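Local structure of putative uncharacterized protein (Mycobacterium avium, 2Z6V) at residues D186-D198 against S244-I256. The protein is a putative sulfotransferase that probably transfers a sulfuryl group from the donor PAPS to an acceptor not yet identified. Residues are numbered along the deposited sequence; the frame is centred on the assembly and turned at random.
With PLM (palmitic acid), chain C.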
ATOM      1  N   ASP A 186       9.193  -9.564  10.148  1.00 52.41           N
ATOM      2  CA  ASP A 186       8.692  -8.194  10.130  1.00 45.83           C
ATOM      3  C   ASP A 186       9.315  -7.293   9.072  1.00 40.40           C
ATOM      4  O   ASP A 186      10.361  -6.695   9.289  1.00 40.24           O
ATOM      5  CB  ASP A 186       8.874  -7.566  11.503  1.00 47.58           C
ATOM      6  N   GLY A 187       8.654  -7.181   7.932  1.00 34.37           N
ATOM      7  CA  GLY A 187       9.170  -6.356   6.865  1.00 31.37           C
ATOM      8  C   GLY A 187       8.289  -5.184   6.491  1.00 30.38           C
ATOM      9  O   GLY A 187       7.142  -5.075   6.927  1.00 28.36           O
ATOM     10  N   PRO A 188       8.817  -4.274   5.668  1.00 29.82           N
ATOM     11  CA  PRO A 188       8.089  -3.089   5.215  1.00 30.33           C
ATOM     12  C   PRO A 188       6.773  -3.433   4.517  1.00 31.10           C
ATOM     13  O   PRO A 188       6.674  -4.448   3.835  1.00 33.95           O
ATOM     14  CB  PRO A 188       9.082  -2.427   4.266  1.00 29.77           C
ATOM     15  CG  PRO A 188      10.414  -2.798   4.862  1.00 29.44           C
ATOM     16  CD  PRO A 188      10.206  -4.259   5.176  1.00 28.85           C
ATOM     17  N   THR A 189       5.766  -2.585   4.699  1.00 31.50           N
ATOM     18  CA  THR A 189       4.467  -2.777   4.059  1.00 30.58           C
ATOM     19  C   THR A 189       4.027  -1.413   3.523  1.00 30.94           C
ATOM     20  O   THR A 189       4.704  -0.411   3.755  1.00 30.67           O
ATOM     21  CB  THR A 189       3.408  -3.311   5.059  1.00 31.57           C
ATOM     22  OG1 THR A 189       2.272  -3.806   4.333  1.00 32.81           O
ATOM     23  CG2 THR A 189       2.951  -2.202   6.011  1.00 29.54           C
ATOM     24  N   GLU A 190       2.910  -1.373   2.801  1.00 31.26           N
ATOM     25  CA  GLU A 190       2.402  -0.115   2.250  1.00 32.00           C
ATOM     26  C   GLU A 190       1.568   0.696   3.233  1.00 29.35           C
ATOM     27  O   GLU A 190       0.981   0.148   4.166  1.00 27.51           O
ATOM     28  CB  GLU A 190       1.557  -0.362   1.003  1.00 34.17           C
ATOM     29  CG  GLU A 190       2.366  -0.612  -0.222  1.00 40.86           C
ATOM     30  CD  GLU A 190       2.480  -2.074  -0.552  1.00 46.97           C
ATOM     31  OE1 GLU A 190       2.664  -2.898   0.381  1.00 48.55           O
ATOM     32  OE2 GLU A 190       2.396  -2.389  -1.763  1.00 52.42           O
ATOM     33  N   ASP A 191       1.514   2.004   3.004  1.00 27.63           N
ATOM     34  CA  ASP A 191       0.742   2.883   3.860  1.00 28.31           C
ATOM     35  C   ASP A 191      -0.728   2.568   3.646  1.00 28.15           C
ATOM     36  O   ASP A 191      -1.595   3.057   4.375  1.00 29.40           O
ATOM     37  CB  ASP A 191       1.018   4.349   3.530  1.00 29.33           C
ATOM     38  CG  ASP A 191       2.473   4.732   3.738  1.00 33.18           C
ATOM     39  OD1 ASP A 191       3.103   4.181   4.668  1.00 34.67           O
ATOM     40  OD2 ASP A 191       2.984   5.589   2.981  1.00 33.26           O
ATOM     41  N   MET A 192      -0.995   1.737   2.644  1.00 25.98           N
ATOM     42  CA  MET A 192      -2.352   1.329   2.318  1.00 25.52           C
ATOM     43  C   MET A 192      -3.025   0.730   3.543  1.00 25.12           C
ATOM     44  O   MET A 192      -4.215   0.946   3.774  1.00 23.47           O
ATOM     45  CB  MET A 192      -2.330   0.299   1.188  1.00 26.49           C
ATOM     46  CG  MET A 192      -3.698  -0.177   0.730  1.00 25.40           C
ATOM     47  SD  MET A 192      -4.775   1.171   0.208  1.00 29.56           S
ATOM     48  CE  MET A 192      -4.200   1.498  -1.403  1.00 22.27           C
ATOM     49  N   PHE A 193      -2.253   0.007   4.345  1.00 25.12           N
ATOM     50  CA  PHE A 193      -2.803  -0.624   5.535  1.00 27.54           C
ATOM     51  C   PHE A 193      -2.966   0.280   6.740  1.00 26.15           C
ATOM     52  O   PHE A 193      -3.284  -0.186   7.830  1.00 26.88           O
ATOM     53  CB  PHE A 193      -1.993  -1.873   5.860  1.00 30.02           C
ATOM     54  CG  PHE A 193      -1.909  -2.807   4.700  1.00 31.98           C
ATOM     55  CD1 PHE A 193      -3.062  -3.398   4.198  1.00 32.22           C
ATOM     56  CD2 PHE A 193      -0.707  -2.984   4.016  1.00 33.21           C
ATOM     57  CE1 PHE A 193      -3.028  -4.142   3.023  1.00 34.56           C
ATOM     58  CE2 PHE A 193      -0.658  -3.723   2.843  1.00 33.82           C
ATOM     59  CZ  PHE A 193      -1.823  -4.303   2.340  1.00 34.29           C
ATOM     60  N   ILE A 194      -2.719   1.572   6.537  1.00 25.05           N
ATOM     61  CA  ILE A 194      -2.954   2.578   7.563  1.00 23.19           C
ATOM     62  C   ILE A 194      -4.194   3.270   7.003  1.00 24.36           C
ATOM     63  O   ILE A 194      -5.194   3.447   7.694  1.00 24.19           O
ATOM     64  CB  ILE A 194      -1.817   3.615   7.675  1.00 21.94           C
ATOM     65  CG1 ILE A 194      -0.709   3.084   8.588  1.00 18.30           C
ATOM     66  CG2 ILE A 194      -2.358   4.925   8.250  1.00 18.29           C
ATOM     67  CD1 ILE A 194       0.468   4.006   8.660  1.00 15.02           C
ATOM     68  N   HIS A 195      -4.117   3.605   5.717  1.00 23.99           N
ATOM     69  CA  HIS A 195      -5.192   4.268   4.995  1.00 25.72           C
ATOM     70  C   HIS A 195      -6.538   3.529   4.989  1.00 26.54           C
ATOM     71  O   HIS A 195      -7.582   4.141   5.159  1.00 27.23           O
ATOM     72  CB  HIS A 195      -4.763   4.533   3.539  1.00 25.77           C
ATOM     73  CG  HIS A 195      -3.748   5.627   3.388  1.00 25.55           C
ATOM     74  ND1 HIS A 195      -3.571   6.316   2.207  1.00 26.70           N
ATOM     75  CD2 HIS A 195      -2.843   6.134   4.256  1.00 23.78           C
ATOM     76  CE1 HIS A 195      -2.601   7.200   2.352  1.00 23.93           C
ATOM     77  NE2 HIS A 195      -2.140   7.108   3.586  1.00 25.68           N
ATOM     78  N   ASN A 196      -6.524   2.219   4.777  1.00 27.72           N
ATOM     79  CA  ASN A 196      -7.772   1.475   4.749  1.00 27.13           C
ATOM     80  C   ASN A 196      -8.509   1.590   6.082  1.00 27.27           C
ATOM     81  O   ASN A 196      -9.707   1.300   6.163  1.00 29.48           O
ATOM     82  CB  ASN A 196      -7.518   0.007   4.380  1.00 29.04           C
ATOM     83  CG  ASN A 196      -6.823  -0.762   5.480  1.00 35.16           C
ATOM     84  OD1 ASN A 196      -6.298  -0.176   6.431  1.00 39.24           O
ATOM     85  ND2 ASN A 196      -6.803  -2.086   5.354  1.00 35.21           N
ATOM     86  N   GLN A 197      -7.804   2.041   7.119  1.00 26.83           N
ATOM     87  CA  GLN A 197      -8.414   2.219   8.438  1.00 26.10           C
ATOM     88  C   GLN A 197      -9.293   3.474   8.457  1.00 27.08           C
ATOM     89  O   GLN A 197      -9.974   3.762   9.449  1.00 25.97           O
ATOM     90  CB  GLN A 197      -7.342   2.329   9.521  1.00 26.82           C
ATOM     91  CG  GLN A 197      -6.610   1.029   9.820  1.00 28.13           C
ATOM     92  CD  GLN A 197      -5.417   1.230  10.735  1.00 27.96           C
ATOM     93  OE1 GLN A 197      -5.513   1.900  11.766  1.00 27.58           O
ATOM     94  NE2 GLN A 197      -4.283   0.646  10.362  1.00 27.75           N
ATOM     95  N   ASP A 198      -9.261   4.231   7.366  1.00 25.53           N
ATOM     96  CA  ASP A 198     -10.094   5.414   7.257  1.00 27.21           C
ATOM     97  C   ASP A 198     -11.024   5.169   6.078  1.00 28.50           C
ATOM     98  O   ASP A 198     -11.740   6.059   5.619  1.00 29.25           O
ATOM     99  CB  ASP A 198      -9.247   6.666   7.026  1.00 27.98           C
ATOM    100  CG  ASP A 198     -10.083   7.945   7.039  1.00 31.23           C
ATOM    101  OD1 ASP A 198     -10.863   8.142   8.007  1.00 28.34           O
ATOM    102  OD2 ASP A 198      -9.960   8.749   6.085  1.00 30.97           O
ATOM    103  N   SER A 244      14.045   8.495  10.731  1.00 30.67           N
ATOM    104  CA  SER A 244      13.545   9.171   9.540  1.00 32.08           C
ATOM    105  C   SER A 244      12.715   8.130   8.792  1.00 31.54           C
ATOM    106  O   SER A 244      13.193   7.029   8.506  1.00 32.74           O
ATOM    107  CB  SER A 244      14.713   9.648   8.672  1.00 33.29           C
ATOM    108  OG  SER A 244      14.241  10.265   7.485  1.00 38.63           O
ATOM    109  N   TRP A 245      11.477   8.474   8.468  1.00 29.15           N
ATOM    110  CA  TRP A 245      10.596   7.533   7.793  1.00 28.86           C
ATOM    111  C   TRP A 245      10.854   7.206   6.320  1.00 28.63           C
ATOM    112  O   TRP A 245      11.224   8.061   5.519  1.00 29.17           O
ATOM    113  CB  TRP A 245       9.131   7.980   7.946  1.00 27.25           C
ATOM    114  CG  TRP A 245       8.582   7.798   9.332  1.00 25.76           C
ATOM    115  CD1 TRP A 245       8.485   8.744  10.307  1.00 24.68           C
ATOM    116  CD2 TRP A 245       8.090   6.578   9.906  1.00 26.88           C
ATOM    117  NE1 TRP A 245       7.965   8.194  11.453  1.00 23.41           N
ATOM    118  CE2 TRP A 245       7.715   6.865  11.236  1.00 25.63           C
ATOM    119  CE3 TRP A 245       7.932   5.269   9.426  1.00 27.59           C
ATOM    120  CZ2 TRP A 245       7.190   5.889  12.096  1.00 25.20           C
ATOM    121  CZ3 TRP A 245       7.408   4.299  10.285  1.00 27.26           C
ATOM    122  CH2 TRP A 245       7.045   4.619  11.603  1.00 23.44           C
ATOM    123  N   SER A 246      10.645   5.939   5.987  1.00 28.43           N
ATOM    124  CA  SER A 246      10.771   5.442   4.625  1.00 27.92           C
ATOM    125  C   SER A 246       9.400   4.831   4.369  1.00 27.11           C
ATOM    126  O   SER A 246       9.037   3.845   4.996  1.00 29.49           O
ATOM    127  CB  SER A 246      11.848   4.366   4.528  1.00 27.01           C
ATOM    128  OG  SER A 246      11.771   3.718   3.272  1.00 26.68           O
ATOM    129  N   LEU A 247       8.634   5.421   3.464  1.00 26.66           N
ATOM    130  CA  LEU A 247       7.289   4.933   3.196  1.00 26.32           C
ATOM    131  C   LEU A 247       7.064   4.582   1.745  1.00 26.61           C
ATOM    132  O   LEU A 247       7.808   5.028   0.866  1.00 25.75           O
ATOM    133  CB  LEU A 247       6.271   5.986   3.618  1.00 24.56           C
ATOM    134  CG  LEU A 247       6.484   6.504   5.037  1.00 24.15           C
ATOM    135  CD1 LEU A 247       5.687   7.778   5.262  1.00 25.21           C
ATOM    136  CD2 LEU A 247       6.087   5.418   6.015  1.00 22.88           C
ATOM    137  N   LYS A 248       6.025   3.779   1.511  1.00 26.38           N
ATOM    138  CA  LYS A 248       5.658   3.350   0.172  1.00 26.10           C
ATOM    139  C   LYS A 248       4.168   3.058   0.028  1.00 26.86           C
ATOM    140  O   LYS A 248       3.516   2.595   0.962  1.00 26.00           O
ATOM    141  CB  LYS A 248       6.443   2.096  -0.229  1.00 26.87           C
ATOM    142  CG  LYS A 248       6.066   1.563  -1.605  1.00 28.90           C
ATOM    143  CD  LYS A 248       7.023   0.497  -2.124  1.00 32.44           C
ATOM    144  CE  LYS A 248       6.786  -0.859  -1.474  1.00 36.02           C
ATOM    145  NZ  LYS A 248       7.640  -1.928  -2.084  1.00 36.58           N
ATOM    146  N   MET A 249       3.654   3.345  -1.164  1.00 27.33           N
ATOM    147  CA  MET A 249       2.270   3.098  -1.552  1.00 26.20           C
ATOM    148  C   MET A 249       2.080   3.689  -2.935  1.00 26.73           C
ATOM    149  O   MET A 249       2.156   4.901  -3.116  1.00 26.09           O
ATOM    150  CB  MET A 249       1.261   3.735  -0.596  1.00 25.07           C
ATOM    151  CG  MET A 249      -0.171   3.456  -1.033  1.00 25.67           C
ATOM    152  SD  MET A 249      -1.466   4.027   0.074  1.00 30.62           S
ATOM    153  CE  MET A 249      -1.912   5.600  -0.664  1.00 29.20           C
ATOM    154  N   PRO A 250       1.846   2.831  -3.940  1.00 27.44           N
ATOM    155  CA  PRO A 250       1.649   3.299  -5.316  1.00 27.42           C
ATOM    156  C   PRO A 250       0.643   4.437  -5.471  1.00 27.29           C
ATOM    157  O   PRO A 250       0.975   5.475  -6.045  1.00 30.05           O
ATOM    158  CB  PRO A 250       1.224   2.029  -6.055  1.00 27.56           C
ATOM    159  CG  PRO A 250       2.018   0.964  -5.355  1.00 24.95           C
ATOM    160  CD  PRO A 250       1.904   1.356  -3.885  1.00 25.91           C
ATOM    161  N   SER A 251      -0.571   4.263  -4.952  1.00 26.42           N
ATOM    162  CA  SER A 251      -1.600   5.297  -5.086  1.00 25.88           C
ATOM    163  C   SER A 251      -1.293   6.629  -4.402  1.00 25.13           C
ATOM    164  O   SER A 251      -2.132   7.528  -4.400  1.00 23.16           O
ATOM    165  CB  SER A 251      -2.980   4.780  -4.638  1.00 24.13           C
ATOM    166  OG  SER A 251      -2.944   4.257  -3.323  1.00 28.50           O
ATOM    167  N   HIS A 252      -0.105   6.762  -3.816  1.00 25.61           N
ATOM    168  CA  HIS A 252       0.278   8.038  -3.219  1.00 26.69           C
ATOM    169  C   HIS A 252       0.342   8.984  -4.423  1.00 28.15           C
ATOM    170  O   HIS A 252       0.124  10.188  -4.309  1.00 28.28           O
ATOM    171  CB  HIS A 252       1.666   7.969  -2.572  1.00 24.00           C
ATOM    172  CG  HIS A 252       1.654   7.603  -1.122  1.00 24.17           C
ATOM    173  ND1 HIS A 252       0.785   8.170  -0.216  1.00 24.90           N
ATOM    174  CD2 HIS A 252       2.461   6.783  -0.405  1.00 24.36           C
ATOM    175  CE1 HIS A 252       1.059   7.718   0.996  1.00 24.06           C
ATOM    176  NE2 HIS A 252       2.073   6.876   0.910  1.00 21.17           N
ATOM    177  N   SER A 253       0.647   8.413  -5.584  1.00 29.25           N
ATOM    178  CA  SER A 253       0.733   9.169  -6.828  1.00 31.87           C
ATOM    179  C   SER A 253      -0.629   9.776  -7.159  1.00 33.10           C
ATOM    180  O   SER A 253      -0.731  10.931  -7.555  1.00 34.87           O
ATOM    181  CB  SER A 253       1.173   8.243  -7.966  1.00 32.14           C
ATOM    182  OG  SER A 253       0.350   7.090  -8.022  1.00 29.54           O
ATOM    183  N   VAL A 254      -1.675   8.979  -7.002  1.00 33.80           N
ATOM    184  CA  VAL A 254      -3.024   9.436  -7.270  1.00 34.65           C
ATOM    185  C   VAL A 254      -3.381  10.553  -6.295  1.00 35.63           C
ATOM    186  O   VAL A 254      -3.835  11.625  -6.698  1.00 38.10           O
ATOM    187  CB  VAL A 254      -4.026   8.277  -7.106  1.00 35.06           C
ATOM    188  CG1 VAL A 254      -5.436   8.765  -7.347  1.00 32.98           C
ATOM    189  CG2 VAL A 254      -3.666   7.146  -8.071  1.00 35.30           C
ATOM    190  N   HIS A 255      -3.151  10.304  -5.013  1.00 34.51           N
ATOM    191  CA  HIS A 255      -3.462  11.269  -3.968  1.00 34.74           C
ATOM    192  C   HIS A 255      -2.292  12.201  -3.643  1.00 34.00           C
ATOM    193  O   HIS A 255      -2.223  12.745  -2.537  1.00 35.76           O
ATOM    194  CB  HIS A 255      -3.872  10.523  -2.692  1.00 34.10           C
ATOM    195  CG  HIS A 255      -4.840   9.405  -2.931  1.00 34.53           C
ATOM    196  ND1 HIS A 255      -6.047   9.590  -3.566  1.00 34.29           N
ATOM    197  CD2 HIS A 255      -4.770   8.086  -2.633  1.00 33.98           C
ATOM    198  CE1 HIS A 255      -6.680   8.434  -3.652  1.00 34.67           C
ATOM    199  NE2 HIS A 255      -5.926   7.505  -3.092  1.00 33.43           N
ATOM    200  N   ILE A 256      -1.389  12.410  -4.598  1.00 32.02           N
ATOM    201  CA  ILE A 256      -0.216  13.244  -4.338  1.00 30.50           C
ATOM    202  C   ILE A 256      -0.503  14.653  -3.816  1.00 31.47           C
ATOM    203  O   ILE A 256       0.304  15.217  -3.071  1.00 30.73           O
ATOM    204  CB  ILE A 256       0.703  13.327  -5.579  1.00 28.23           C
ATOM    205  CG1 ILE A 256       2.039  13.963  -5.178  1.00 26.57           C
ATOM    206  CG2 ILE A 256       0.013  14.090  -6.696  1.00 26.27           C
ATOM    207  CD1 ILE A 256       3.164  13.682  -6.143  1.00 26.03           C
TER
HETATM  208  C1  PLM C 700      -7.997  -2.188  -6.318  1.00 68.21           C
HETATM  209  O1  PLM C 700      -8.855  -1.806  -7.143  1.00 68.45           O
HETATM  210  O2  PLM C 700      -8.206  -2.463  -5.117  1.00 69.19           O
HETATM  211  C2  PLM C 700      -6.556  -2.339  -6.814  1.00 65.87           C
HETATM  212  C3  PLM C 700      -6.099  -1.094  -7.575  1.00 62.02           C
HETATM  213  C4  PLM C 700      -4.621  -1.159  -7.968  1.00 61.68           C
HETATM  214  C5  PLM C 700      -3.712  -1.260  -6.741  1.00 58.54           C
HETATM  215  C6  PLM C 700      -3.633  -2.692  -6.207  1.00 59.44           C
HETATM  216  C7  PLM C 700      -2.990  -2.707  -4.820  1.00 57.86           C
HETATM  217  C8  PLM C 700      -3.957  -2.157  -3.771  1.00 58.29           C
HETATM  218  C9  PLM C 700      -3.204  -1.284  -2.766  1.00 58.87           C
HETATM  219  CA  PLM C 700      -1.990  -2.015  -2.188  1.00 60.30           C
HETATM  220  CB  PLM C 700      -0.979  -1.031  -1.595  1.00 56.70           C
HETATM  221  CC  PLM C 700      -0.573  -0.002  -2.651  1.00 55.57           C
HETATM  222  CD  PLM C 700      -1.634   1.092  -2.785  1.00 57.27           C
HETATM  223  CE  PLM C 700      -1.553   1.821  -4.128  1.00 52.86           C
HETATM  224  CF  PLM C 700      -1.883   0.858  -5.270  1.00 53.76           C
HETATM  225  CG  PLM C 700      -1.955   1.577  -6.618  1.00 50.34           C
HETATM  226  O   HOH W   1       5.236   2.397   3.829  1.00 20.10           O
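D191 and M249 carry this contact, a worked example of how a loop can be fastened to the end of a sheet strand by both its backbone and its side chains. The backbone N of D191 donates to K248 O at 2.9 Å, and E190 CA adds a C-H...O contact to the same carbonyl. The D191 carboxylate, with CG held beside its own backbone N (chi1 -61°), meets H252. D191 OD2 presents its anti lone pair to H252 NE2, 2.6 Å away, in the imidazole plane and nearly straight at 173°. A water that accepts from K248 N lies within hydrogen-bonding distance of D191 OD1 and T189 O, while Y227 takes up the far nitrogen of H252. The extended chain of M249 carries its SD to 3.5 Å from M192 N, and the bend at chi3 turns M249 CE to 3.4 Å from H195 ND1. This methyl is near both the H195 and H252 rings, whose planes stand at 82°. E190 lays CG along M249 CA and P250 CD; beyond it, the palmitic acid tail runs past E190, M192, M249 and P250, so the contact forms part of the wall of a lipid-occupied pocket. K248 NZ bonds T119 OG1 in a P-loop-like segment after strand 109-113; a sulfate near K248, probably from the crystallisation liquor, is consistent with a PAPS site. Helix 224-238 backs H195 through Q230. Strand 244-248 lies between parallel strands 132-134 and 109-113; loop 189-191 lies on its end, and helix 192-195 against the turn that follows.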